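Local coordinates for protein serine protease pet (Escherichia coli, PDB 4OM9) that acts as a secreted autotransporter serine protease and enterotoxin of enteroaggregative Escherichia coli, probably cleaving the host cytoskeletal protein alpha-fodrin, at residues Leu305-Leu311 with Asn333-Gly338; Tyr324-Ala328 with Val349-Ile353; Asn370-Ala374 with Gln391-Asn395; Asn292-Val296 with Asp310-Gly314. One frame throughout, in Å; residues are numbered along the deposited sequence.

Contact 1: Leu305-Leu311 with Asn333-Gly338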
loop_
_atom_site.group_PDB
_atom_site.type_symbol
_atom_site.label_atom_id
_atom_site.label_comp_id
_atom_site.label_asym_id
_atom_site.label_seq_id
_atom_site.Cartn_x
_atom_site.Cartn_y
_atom_site.Cartn_z
ATOM N N LEU A 305 -5.964 41.437 25.183
ATOM C CA LEU A 305 -7.132 42.081 24.586
ATOM C C LEU A 305 -8.098 42.573 25.674
ATOM O O LEU A 305 -8.513 41.779 26.536
ATOM C CB LEU A 305 -7.846 41.108 23.641
ATOM C CG LEU A 305 -7.435 41.041 22.169
ATOM C CD1 LEU A 305 -5.936 41.160 22.007
ATOM C CD2 LEU A 305 -7.955 39.769 21.543
ATOM N N LYS A 306 -8.443 43.870 25.632
ATOM C CA LYS A 306 -9.388 44.468 26.582
ATOM C C LYS A 306 -10.831 44.318 26.136
ATOM O O LYS A 306 -11.754 44.713 26.840
ATOM C CB LYS A 306 -9.112 45.964 26.774
ATOM C CG LYS A 306 -7.659 46.355 26.818
ATOM C CD LYS A 306 -7.438 47.675 26.077
ATOM C CE LYS A 306 -7.625 48.887 26.954
ATOM N NZ LYS A 306 -7.321 50.125 26.190
ATOM N N GLU A 307 -11.022 43.788 24.941
ATOM C CA GLU A 307 -12.343 43.707 24.350
ATOM C C GLU A 307 -12.223 42.813 23.134
ATOM O O GLU A 307 -11.123 42.412 22.764
ATOM C CB GLU A 307 -12.862 45.104 23.958
ATOM C CG GLU A 307 -11.862 45.887 23.110
ATOM C CD GLU A 307 -12.315 47.305 22.759
ATOM O OE1 GLU A 307 -13.022 47.947 23.569
ATOM O OE2 GLU A 307 -11.946 47.783 21.664
ATOM N N ASN A 308 -13.356 42.502 22.524
ATOM C CA ASN A 308 -13.361 41.806 21.261
ATOM C C ASN A 308 -12.536 42.594 20.263
ATOM O O ASN A 308 -12.624 43.821 20.204
ATOM C CB ASN A 308 -14.786 41.614 20.764
ATOM C CG ASN A 308 -15.569 40.680 21.647
ATOM O OD1 ASN A 308 -14.998 40.027 22.520
ATOM N ND2 ASN A 308 -16.875 40.609 21.434
ATOM N N LEU A 309 -11.687 41.875 19.538
ATOM C CA LEU A 309 -10.883 42.448 18.486
ATOM C C LEU A 309 -11.323 41.834 17.155
ATOM O O LEU A 309 -11.346 40.609 16.993
ATOM C CB LEU A 309 -9.386 42.214 18.737
ATOM C CG LEU A 309 -8.475 42.805 17.639
ATOM C CD1 LEU A 309 -8.462 44.344 17.701
ATOM C CD2 LEU A 309 -7.064 42.246 17.703
ATOM N N ASP A 310 -11.715 42.706 16.229
ATOM C CA ASP A 310 -12.099 42.318 14.894
ATOM C C ASP A 310 -11.146 43.040 13.967
ATOM O O ASP A 310 -11.208 44.275 13.851
ATOM C CB ASP A 310 -13.562 42.684 14.582
ATOM C CG ASP A 310 -14.034 42.119 13.223
ATOM O OD1 ASP A 310 -13.176 41.781 12.377
ATOM O OD2 ASP A 310 -15.264 42.012 13.003
ATOM N N LEU A 311 -10.270 42.269 13.322
ATOM C CA LEU A 311 -9.207 42.828 12.503
ATOM C C LEU A 311 -9.645 42.999 11.067
ATOM O O LEU A 311 -8.832 43.325 10.218
ATOM C CB LEU A 311 -7.953 41.955 12.547
ATOM C CG LEU A 311 -6.867 42.213 13.597
ATOM C CD1 LEU A 311 -5.507 41.839 13.034
ATOM C CD2 LEU A 311 -6.862 43.649 14.129
ATOM N N ASN A 333 -14.138 37.465 28.790
ATOM C CA ASN A 333 -14.394 36.683 27.598
ATOM C C ASN A 333 -14.313 37.521 26.322
ATOM O O ASN A 333 -15.284 38.168 25.941
ATOM C CB ASN A 333 -15.762 36.019 27.714
ATOM C CG ASN A 333 -15.810 35.006 28.829
ATOM O OD1 ASN A 333 -14.784 34.438 29.215
ATOM N ND2 ASN A 333 -17.001 34.776 29.365
ATOM N N VAL A 334 -13.158 37.523 25.669
ATOM C CA VAL A 334 -13.017 38.257 24.409
ATOM C C VAL A 334 -12.742 37.345 23.207
ATOM O O VAL A 334 -12.074 36.306 23.311
ATOM C CB VAL A 334 -11.894 39.324 24.495
ATOM C CG1 VAL A 334 -12.175 40.298 25.616
ATOM C CG2 VAL A 334 -10.544 38.666 24.708
ATOM N N THR A 335 -13.262 37.744 22.056
ATOM C CA THR A 335 -13.062 36.975 20.842
ATOM C C THR A 335 -12.113 37.688 19.894
ATOM O O THR A 335 -11.989 38.916 19.911
ATOM C CB THR A 335 -14.398 36.702 20.131
ATOM O OG1 THR A 335 -14.963 37.938 19.684
ATOM C CG2 THR A 335 -15.388 36.007 21.091
ATOM N N PHE A 336 -11.410 36.902 19.089
ATOM C CA PHE A 336 -10.677 37.460 17.974
ATOM C C PHE A 336 -11.287 37.012 16.661
ATOM O O PHE A 336 -11.769 35.878 16.543
ATOM C CB PHE A 336 -9.211 37.060 18.010
ATOM C CG PHE A 336 -8.454 37.450 16.763
ATOM C CD1 PHE A 336 -8.184 38.783 16.491
ATOM C CD2 PHE A 336 -8.016 36.483 15.873
ATOM C CE1 PHE A 336 -7.484 39.150 15.362
ATOM C CE2 PHE A 336 -7.314 36.836 14.727
ATOM C CZ PHE A 336 -7.050 38.174 14.466
ATOM N N LYS A 337 -11.263 37.912 15.682
ATOM C CA LYS A 337 -11.700 37.606 14.329
ATOM C C LYS A 337 -10.816 38.324 13.330
ATOM O O LYS A 337 -10.424 39.476 13.554
ATOM C CB LYS A 337 -13.156 38.010 14.117
ATOM C CG LYS A 337 -13.665 37.713 12.721
ATOM C CD LYS A 337 -15.140 38.039 12.583
ATOM C CE LYS A 337 -15.646 37.700 11.188
ATOM N NZ LYS A 337 -17.129 37.837 11.090
ATOM N N GLY A 338 -10.513 37.650 12.228
ATOM C CA GLY A 338 -9.767 38.255 11.138
ATOM C C GLY A 338 -9.385 37.278 10.039
ATOM O O GLY A 338 -10.069 36.290 9.800
HETATM O O HOH W 1 -13.943 39.344 17.482
#

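Contact 2: Tyr324-Ala328 with Val349-Ile353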
loop_
_atom_site.group_PDB
_atom_site.type_symbol
_atom_site.label_atom_id
_atom_site.label_comp_id
_atom_site.label_asym_id
_atom_site.label_seq_id
_atom_site.Cartn_x
_atom_site.Cartn_y
_atom_site.Cartn_z
ATOM N N TYR A 324 4.798 33.392 22.468
ATOM C CA TYR A 324 3.747 34.397 22.619
ATOM C C TYR A 324 2.568 33.873 23.428
ATOM O O TYR A 324 2.238 32.691 23.365
ATOM C CB TYR A 324 3.220 34.850 21.257
ATOM C CG TYR A 324 4.202 35.624 20.420
ATOM C CD1 TYR A 324 5.081 34.967 19.558
ATOM C CD2 TYR A 324 4.235 37.013 20.466
ATOM C CE1 TYR A 324 5.975 35.678 18.776
ATOM C CE2 TYR A 324 5.119 37.730 19.689
ATOM C CZ TYR A 324 5.990 37.062 18.848
ATOM O OH TYR A 324 6.878 37.778 18.086
ATOM N N THR A 325 1.920 34.759 24.171
ATOM C CA THR A 325 0.656 34.422 24.804
ATOM C C THR A 325 -0.394 35.445 24.368
ATOM O O THR A 325 -0.085 36.617 24.176
ATOM C CB THR A 325 0.782 34.382 26.336
ATOM O OG1 THR A 325 1.705 33.352 26.717
ATOM C CG2 THR A 325 -0.557 34.074 26.971
ATOM N N VAL A 326 -1.618 34.977 24.156
ATOM C CA VAL A 326 -2.746 35.834 23.840
ATOM C C VAL A 326 -3.795 35.645 24.923
ATOM O O VAL A 326 -4.375 34.562 25.064
ATOM C CB VAL A 326 -3.359 35.520 22.475
ATOM C CG1 VAL A 326 -4.546 36.426 22.208
ATOM C CG2 VAL A 326 -2.304 35.628 21.355
ATOM N N SER A 327 -4.029 36.698 25.692
ATOM C CA SER A 327 -4.876 36.605 26.874
ATOM C C SER A 327 -5.945 37.679 26.894
ATOM O O SER A 327 -5.802 38.725 26.265
ATOM C CB SER A 327 -4.035 36.721 28.148
ATOM O OG SER A 327 -3.077 35.687 28.232
ATOM N N ALA A 328 -7.012 37.400 27.632
ATOM C CA ALA A 328 -8.006 38.407 27.975
ATOM C C ALA A 328 -7.637 39.100 29.270
ATOM O O ALA A 328 -7.286 38.463 30.263
ATOM C CB ALA A 328 -9.375 37.793 28.098
ATOM N N VAL A 349 2.498 29.989 20.031
ATOM C CA VAL A 349 1.518 30.948 20.504
ATOM C C VAL A 349 0.492 30.308 21.451
ATOM O O VAL A 349 -0.379 29.553 21.012
ATOM C CB VAL A 349 0.765 31.592 19.333
ATOM C CG1 VAL A 349 -0.220 32.595 19.864
ATOM C CG2 VAL A 349 1.744 32.253 18.367
ATOM N N ASP A 350 0.583 30.623 22.742
ATOM C CA ASP A 350 -0.419 30.142 23.690
ATOM C C ASP A 350 -1.702 30.927 23.486
ATOM O O ASP A 350 -1.775 32.139 23.709
ATOM C CB ASP A 350 0.074 30.238 25.132
ATOM C CG ASP A 350 1.143 29.214 25.437
ATOM O OD1 ASP A 350 1.276 28.234 24.672
ATOM O OD2 ASP A 350 1.859 29.380 26.430
ATOM N N TRP A 351 -2.712 30.221 23.015
ATOM C CA TRP A 351 -3.920 30.864 22.563
ATOM C C TRP A 351 -4.938 30.731 23.677
ATOM O O TRP A 351 -5.628 29.717 23.778
ATOM C CB TRP A 351 -4.399 30.241 21.240
ATOM C CG TRP A 351 -5.643 30.857 20.686
ATOM C CD1 TRP A 351 -6.915 30.358 20.781
ATOM C CD2 TRP A 351 -5.747 32.101 19.957
ATOM N NE1 TRP A 351 -7.800 31.215 20.158
ATOM C CE2 TRP A 351 -7.117 32.279 19.653
ATOM C CE3 TRP A 351 -4.827 33.071 19.557
ATOM C CZ2 TRP A 351 -7.575 33.404 18.948
ATOM C CZ3 TRP A 351 -5.290 34.183 18.858
ATOM C CH2 TRP A 351 -6.652 34.337 18.559
ATOM N N ASN A 352 -5.012 31.745 24.535
ATOM C CA ASN A 352 -5.928 31.684 25.676
ATOM C C ASN A 352 -7.034 32.716 25.572
ATOM O O ASN A 352 -7.333 33.406 26.515
ATOM C CB ASN A 352 -5.186 31.852 27.008
ATOM C CG ASN A 352 -6.040 31.419 28.202
ATOM O OD1 ASN A 352 -7.138 30.900 28.026
ATOM N ND2 ASN A 352 -5.548 31.649 29.413
ATOM N N ILE A 353 -7.632 32.800 24.394
ATOM C CA ILE A 353 -8.897 33.502 24.202
ATOM C C ILE A 353 -9.674 32.585 23.284
ATOM O O ILE A 353 -9.155 31.548 22.859
ATOM C CB ILE A 353 -8.746 34.900 23.522
ATOM C CG1 ILE A 353 -8.114 34.714 22.129
ATOM C CG2 ILE A 353 -7.926 35.831 24.359
ATOM C CD1 ILE A 353 -7.927 36.008 21.311
HETATM O O HOH W 2 0.399 31.467 28.539
HETATM O O HOH W 3 -8.325 34.604 29.195
#

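Contact 3: Asn370-Ala374 with Gln391-Asn395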
loop_
_atom_site.group_PDB
_atom_site.type_symbol
_atom_site.label_atom_id
_atom_site.label_comp_id
_atom_site.label_asym_id
_atom_site.label_seq_id
_atom_site.Cartn_x
_atom_site.Cartn_y
_atom_site.Cartn_z
ATOM N N ASN A 370 -1.075 26.806 20.469
ATOM C CA ASN A 370 -1.366 26.007 21.653
ATOM C C ASN A 370 -2.673 26.454 22.286
ATOM O O ASN A 370 -2.714 27.451 22.987
ATOM C CB ASN A 370 -0.234 26.108 22.671
ATOM C CG ASN A 370 -0.463 25.219 23.884
ATOM O OD1 ASN A 370 -1.227 24.245 23.821
ATOM N ND2 ASN A 370 0.196 25.552 25.000
ATOM N N VAL A 371 -3.743 25.714 22.021
ATOM C CA VAL A 371 -5.071 26.168 22.378
ATOM C C VAL A 371 -5.410 25.695 23.781
ATOM O O VAL A 371 -5.688 24.523 23.988
ATOM C CB VAL A 371 -6.118 25.680 21.380
ATOM C CG1 VAL A 371 -7.395 26.469 21.538
ATOM C CG2 VAL A 371 -5.582 25.822 19.923
ATOM N N ILE A 372 -5.386 26.640 24.723
ATOM C CA ILE A 372 -5.560 26.379 26.160
ATOM C C ILE A 372 -7.026 26.254 26.592
ATOM O O ILE A 372 -7.330 25.582 27.580
ATOM C CB ILE A 372 -4.894 27.492 27.006
ATOM C CG1 ILE A 372 -3.468 27.760 26.513
ATOM C CG2 ILE A 372 -4.904 27.139 28.501
ATOM C CD1 ILE A 372 -2.594 26.514 26.461
ATOM N N GLN A 373 -7.932 26.892 25.858
ATOM C CA GLN A 373 -9.353 26.835 26.203
ATOM C C GLN A 373 -10.246 26.413 25.023
ATOM O O GLN A 373 -9.876 26.556 23.874
ATOM C CB GLN A 373 -9.828 28.184 26.766
ATOM C CG GLN A 373 -9.601 29.441 25.898
ATOM C CD GLN A 373 -10.206 30.722 26.553
ATOM O OE1 GLN A 373 -11.390 30.998 26.404
ATOM N NE2 GLN A 373 -9.391 31.464 27.293
ATOM N N ALA A 374 -11.428 25.882 25.323
ATOM C CA ALA A 374 -12.368 25.513 24.269
ATOM C C ALA A 374 -12.754 26.766 23.489
ATOM O O ALA A 374 -12.840 27.864 24.057
ATOM C CB ALA A 374 -13.613 24.821 24.845
ATOM N N GLN A 391 -10.910 20.146 26.722
ATOM C CA GLN A 391 -12.020 19.298 26.304
ATOM C C GLN A 391 -12.784 19.969 25.156
ATOM O O GLN A 391 -13.136 21.141 25.246
ATOM C CB GLN A 391 -12.965 18.992 27.474
ATOM C CG GLN A 391 -14.306 18.386 27.040
ATOM C CD GLN A 391 -14.862 17.316 28.009
ATOM O OE1 GLN A 391 -14.964 16.131 27.657
ATOM N NE2 GLN A 391 -15.244 17.736 29.209
ATOM N N LYS A 392 -13.018 19.220 24.078
ATOM C CA LYS A 392 -13.788 19.714 22.946
ATOM C C LYS A 392 -13.214 21.051 22.457
ATOM O O LYS A 392 -13.942 22.040 22.313
ATOM C CB LYS A 392 -15.256 19.864 23.328
ATOM C CG LYS A 392 -16.210 19.205 22.365
ATOM C CD LYS A 392 -16.449 20.047 21.130
ATOM C CE LYS A 392 -17.435 21.147 21.443
ATOM N NZ LYS A 392 -18.854 20.703 21.299
ATOM N N THR A 393 -11.902 21.070 22.228
ATOM C CA THR A 393 -11.198 22.309 21.954
ATOM C C THR A 393 -11.839 23.106 20.808
ATOM O O THR A 393 -12.149 24.284 20.970
ATOM C CB THR A 393 -9.729 22.027 21.656
ATOM O OG1 THR A 393 -9.131 21.452 22.831
ATOM C CG2 THR A 393 -9.015 23.311 21.286
ATOM N N PHE A 394 -12.083 22.455 19.682
ATOM C CA PHE A 394 -12.864 23.065 18.616
ATOM C C PHE A 394 -14.126 22.267 18.435
ATOM O O PHE A 394 -14.204 21.139 18.888
ATOM C CB PHE A 394 -12.059 23.135 17.316
ATOM C CG PHE A 394 -10.929 24.117 17.374
ATOM C CD1 PHE A 394 -11.147 25.457 17.080
ATOM C CD2 PHE A 394 -9.664 23.716 17.748
ATOM C CE1 PHE A 394 -10.112 26.386 17.133
ATOM C CE2 PHE A 394 -8.627 24.628 17.813
ATOM C CZ PHE A 394 -8.853 25.974 17.507
ATOM N N ASN A 395 -15.129 22.851 17.805
ATOM C CA ASN A 395 -16.325 22.092 17.517
ATOM C C ASN A 395 -16.032 21.080 16.368
ATOM O O ASN A 395 -16.300 19.884 16.502
ATOM C CB ASN A 395 -17.477 23.041 17.193
ATOM C CG ASN A 395 -17.879 23.911 18.411
ATOM O OD1 ASN A 395 -17.671 23.523 19.565
ATOM N ND2 ASN A 395 -18.446 25.082 18.147
#

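Contact 4: Asn292-Val296 with Asp310-Gly314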
loop_
_atom_site.group_PDB
_atom_site.type_symbol
_atom_site.label_atom_id
_atom_site.label_comp_id
_atom_site.label_asym_id
_atom_site.label_seq_id
_atom_site.Cartn_x
_atom_site.Cartn_y
_atom_site.Cartn_z
ATOM N N ASN A 292 -7.854 47.262 7.300
ATOM C CA ASN A 292 -6.873 46.764 8.258
ATOM C C ASN A 292 -5.660 46.138 7.630
ATOM O O ASN A 292 -5.751 45.498 6.582
ATOM C CB ASN A 292 -7.503 45.728 9.186
ATOM C CG ASN A 292 -8.261 46.355 10.335
ATOM O OD1 ASN A 292 -9.267 47.024 10.133
ATOM N ND2 ASN A 292 -7.796 46.116 11.553
ATOM N N LYS A 293 -4.529 46.300 8.305
ATOM C CA LYS A 293 -3.315 45.567 7.994
ATOM C C LYS A 293 -3.185 44.288 8.823
ATOM O O LYS A 293 -3.960 44.063 9.757
ATOM C CB LYS A 293 -2.109 46.464 8.225
ATOM C CG LYS A 293 -2.241 47.778 7.471
ATOM C CD LYS A 293 -0.981 48.600 7.545
ATOM C CE LYS A 293 -1.280 50.044 7.196
ATOM N NZ LYS A 293 -0.004 50.716 6.948
ATOM N N ASP A 294 -2.220 43.440 8.479
ATOM C CA ASP A 294 -1.854 42.353 9.379
ATOM C C ASP A 294 -1.079 42.957 10.545
ATOM O O ASP A 294 -0.283 43.888 10.365
ATOM C CB ASP A 294 -1.015 41.274 8.676
ATOM C CG ASP A 294 -1.726 40.666 7.480
ATOM O OD1 ASP A 294 -2.894 40.228 7.627
ATOM O OD2 ASP A 294 -1.115 40.646 6.375
ATOM N N LEU A 295 -1.325 42.444 11.743
ATOM C CA LEU A 295 -0.483 42.791 12.863
ATOM C C LEU A 295 0.647 41.785 12.883
ATOM O O LEU A 295 0.450 40.617 13.219
ATOM C CB LEU A 295 -1.260 42.788 14.180
ATOM C CG LEU A 295 -2.475 43.709 14.189
ATOM C CD1 LEU A 295 -3.127 43.783 15.595
ATOM C CD2 LEU A 295 -2.089 45.099 13.700
ATOM N N VAL A 296 1.833 42.247 12.512
ATOM C CA VAL A 296 2.998 41.387 12.390
ATOM C C VAL A 296 3.838 41.535 13.646
ATOM O O VAL A 296 4.594 42.503 13.786
ATOM C CB VAL A 296 3.818 41.735 11.145
ATOM C CG1 VAL A 296 4.966 40.763 10.962
ATOM C CG2 VAL A 296 2.921 41.728 9.917
ATOM N N ASP A 310 -11.715 42.706 16.229
ATOM C CA ASP A 310 -12.099 42.318 14.894
ATOM C C ASP A 310 -11.146 43.040 13.967
ATOM O O ASP A 310 -11.208 44.275 13.851
ATOM C CB ASP A 310 -13.562 42.684 14.582
ATOM C CG ASP A 310 -14.034 42.119 13.223
ATOM O OD1 ASP A 310 -13.176 41.781 12.377
ATOM O OD2 ASP A 310 -15.264 42.012 13.003
ATOM N N LEU A 311 -10.270 42.269 13.322
ATOM C CA LEU A 311 -9.207 42.828 12.503
ATOM C C LEU A 311 -9.645 42.999 11.067
ATOM O O LEU A 311 -8.832 43.325 10.218
ATOM C CB LEU A 311 -7.953 41.955 12.547
ATOM C CG LEU A 311 -6.867 42.213 13.597
ATOM C CD1 LEU A 311 -5.507 41.839 13.034
ATOM C CD2 LEU A 311 -6.862 43.649 14.129
ATOM N N GLY A 312 -10.931 42.787 10.808
ATOM C CA GLY A 312 -11.451 42.826 9.456
ATOM C C GLY A 312 -10.661 41.928 8.509
ATOM O O GLY A 312 -10.592 40.709 8.677
ATOM N N TYR A 313 -10.025 42.539 7.520
ATOM C CA TYR A 313 -9.284 41.761 6.529
ATOM C C TYR A 313 -7.876 41.414 7.014
ATOM O O TYR A 313 -7.203 40.579 6.428
ATOM C CB TYR A 313 -9.217 42.529 5.207
ATOM C CG TYR A 313 -10.556 42.747 4.535
ATOM C CD1 TYR A 313 -11.463 41.712 4.412
ATOM C CD2 TYR A 313 -10.907 43.986 4.013
ATOM C CE1 TYR A 313 -12.688 41.892 3.794
ATOM C CE2 TYR A 313 -12.135 44.174 3.385
ATOM C CZ TYR A 313 -13.019 43.111 3.280
ATOM O OH TYR A 313 -14.245 43.265 2.661
ATOM N N GLY A 314 -7.427 42.052 8.085
ATOM C CA GLY A 314 -6.142 41.718 8.684
ATOM C C GLY A 314 -6.213 40.473 9.574
ATOM O O GLY A 314 -7.304 40.026 9.917
HETATM O O HOH W 4 -10.217 45.453 7.016
HETATM O O HOH W 5 -12.113 45.902 11.596
#

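Contact 1: Leu305-Leu311 with Asn333-Gly338
Asn308 and Thr335 show how a side chain can stand in for the backbone where a strand pair begins. Asn308 OD1 accepts Thr335 N at 2.9 Å, the donor lying 51° above the carbonyl plane. The amide gets there because CG sits beside the backbone N, opposite the carbonyl carbon (chi1 -67°). From here the parallel ladder runs through the main chain, with Leu309 N giving to Thr335 O, Lys337 N to Leu309 O and Leu311 N to Lys337 O, the last at 2.8 Å. Leu309 O has a second donor in a water that also joins Thr335 OG1. On the face carrying Leu309 and Phe336 the two side chains run alongside each other, CD2 of Leu309 reaching CD1 of the ring at 3.8 Å. Leu311 CG meets the ring at its edge, 3.6 Å from Phe336 CE1. At the other end Val334 spreads its methyls: CG1 rests 3.5 Å from Glu307 C, and CG2 reaches Leu305 CB at 3.8 Å. Further out, Phe316 of strand 316-318 stacks on Phe336, Ile270 of strand 267-271 touches Leu305 and Leu309, and strand 354-355 lies beyond strand 335-337 in a small parallel sheet.

Contact 2: Tyr324-Ala328 with Val349-Ile353
Val326 and its three partners illustrate how rotamers build the interior of a stacked sheet. With CG1 anti to the backbone N (chi1 179°), its two methyls part company. CG1 reaches Ile353 CD1 at 3.5 Å, while CG2 lies 4.0 Å from both Val349 CG1 and Trp351 CE3. Trp351 points the same way as Val326 and lies beside it, its six-membered ring toward the valine; the indole nitrogen serves Gln375 instead. Ile353 takes a more constrained conformation, CG1 wedged between its own backbone N and carbonyl carbon (chi1 60°), which brings CG1 over one face of the indole toward the rim and leaves CG2 3.7 Å from Ala328 N. Tyr324 meets Val349 CG2 chiefly through CB, before the ring leads off to hydrogen-bond Asp319 and Gly300 through OH.

The opposite face is polar. Thr325 OG1 and Asp350 OD2 share a water, weakly held by the carboxylate, while Lys323 forms a salt bridge to OD2 and Asn370 donates to OD1. Three backbone bonds tie the strands in register: Tyr324 O to Asp350 N at 2.7 Å, then Val326 N to Asp350 O and Val326 O to Asn352 N. In-register parallel strands repeated coil after coil, apolar residues facing the interior, are characteristic of the right-handed parallel beta-helix of autotransporter passenger domains.

Contact 3: Asn370-Ala374 with Gln391-Asn395
Successive coils of a parallel beta-helix must also match where the chain leaves a strand, and at this corner of the solenoid the two segments do so by side-chain packing and one C-H...O contact. Val371, the last residue of strand 368-371, touches Thr393 and Phe394 of the next coil with separate methyls. CG1 meets Thr393 CG2 at 3.6 Å, and CG2 approaches Phe394 CE2 at 3.9 Å, the valine and phenylalanine side chains crossing at about a right angle. In Thr393 OG1 sits beside the backbone N (chi1 -63°), which leaves CG2 anti to it and facing Val371; the hydroxyl bonds with Ala390 O. Past the corner Ala374 settles against the main chain of the loop. Its CB lies 3.7 Å from Gln391 O and 3.8 Å from Lys392 O, while its CA makes a CA-H...O contact of 3.5 Å to Thr393 O, a polarised C-H facing a carbonyl. Lys392 sits in a left-handed backbone conformation (phi 53°) as the loop bends. Around this joint Val371 shares backbone bonds with Ile387 of strand 385-388 and Gly389 just after it, Leu388 touches Thr393 and Phe394, and Asn370 bonds through its backbone to Val349 and Trp351 of strand 348-352 on the preceding coil.

Contact 4: Asn292-Val296 with Asp310-Gly314
Gly314 and Lys293 meet main chain to main chain, and the unusual thing is that direct polar bonds between the two segments give way to a C-H contact and two bridging waters. Gly314 CA, bare of any side chain, directs a C-H at Lys293 O from 3.4 Å, with an angle of 148° at the hydrogen. One water accepts from both Asn292 N and Tyr313 N; another donates to Asp310 O and, weakly, to Asn292 OD1. Asn292 faces the carbonyl of Leu311, yet its ND2 stands 3.3 Å from Leu311 O at an angle too poor for a bond. That oxygen is instead taken by Gly314 N at 2.9 Å, closing a type II' beta turn from Leu311 to Gly314 with Gly312, at positive phi, in its second position. An Asx turn overlaps its start: Asp310 OD1 accepts Gly312 N at 2.9 Å on the anti side, 31° out of the carboxylate plane. The apolar share belongs to Leu295, whose CG lies 3.7 Å from Leu311 CD1, the two leucines crossing at a slant. Asp294 curls back toward the turn, CG beside its backbone N (chi1 -58°), so that OD1 comes 3.7 Å from Gly314 CA and accepts Gly315 N just beyond. Its OD2 forms a salt bridge with Arg106, which lies in the protease-family part of the chain and also donates to Tyr313 O. The chemistry implies a turn that closes on its own bonds and meets the other segment through water, leucine packing and a C-H...O contact, while Arg106 would probably favour an ionised Asp294.

Along the chain contact 4 opens first and ends on the segment where contact 1 begins, the two sharing Asp310 and Leu311 with centres about 11 Å apart. Contact 1 then interlocks with contact 2: their segments alternate, their centres lie about 12 Å apart, and Leu305 N probably bonds to Ser327 O. Contact 3 follows in series, its centre about 12 Å from that of contact 2, joined through neighbouring strands 348-352 and 368-371 of one sheet. Contacts 3 and 4, centres about 23 Å apart, do not touch. Strands 294-298, 309-310 and 323-328 belong to three different sheets, so the set samples several sides of consecutive coils, carrying the beta-helix onward from its junction with the protease.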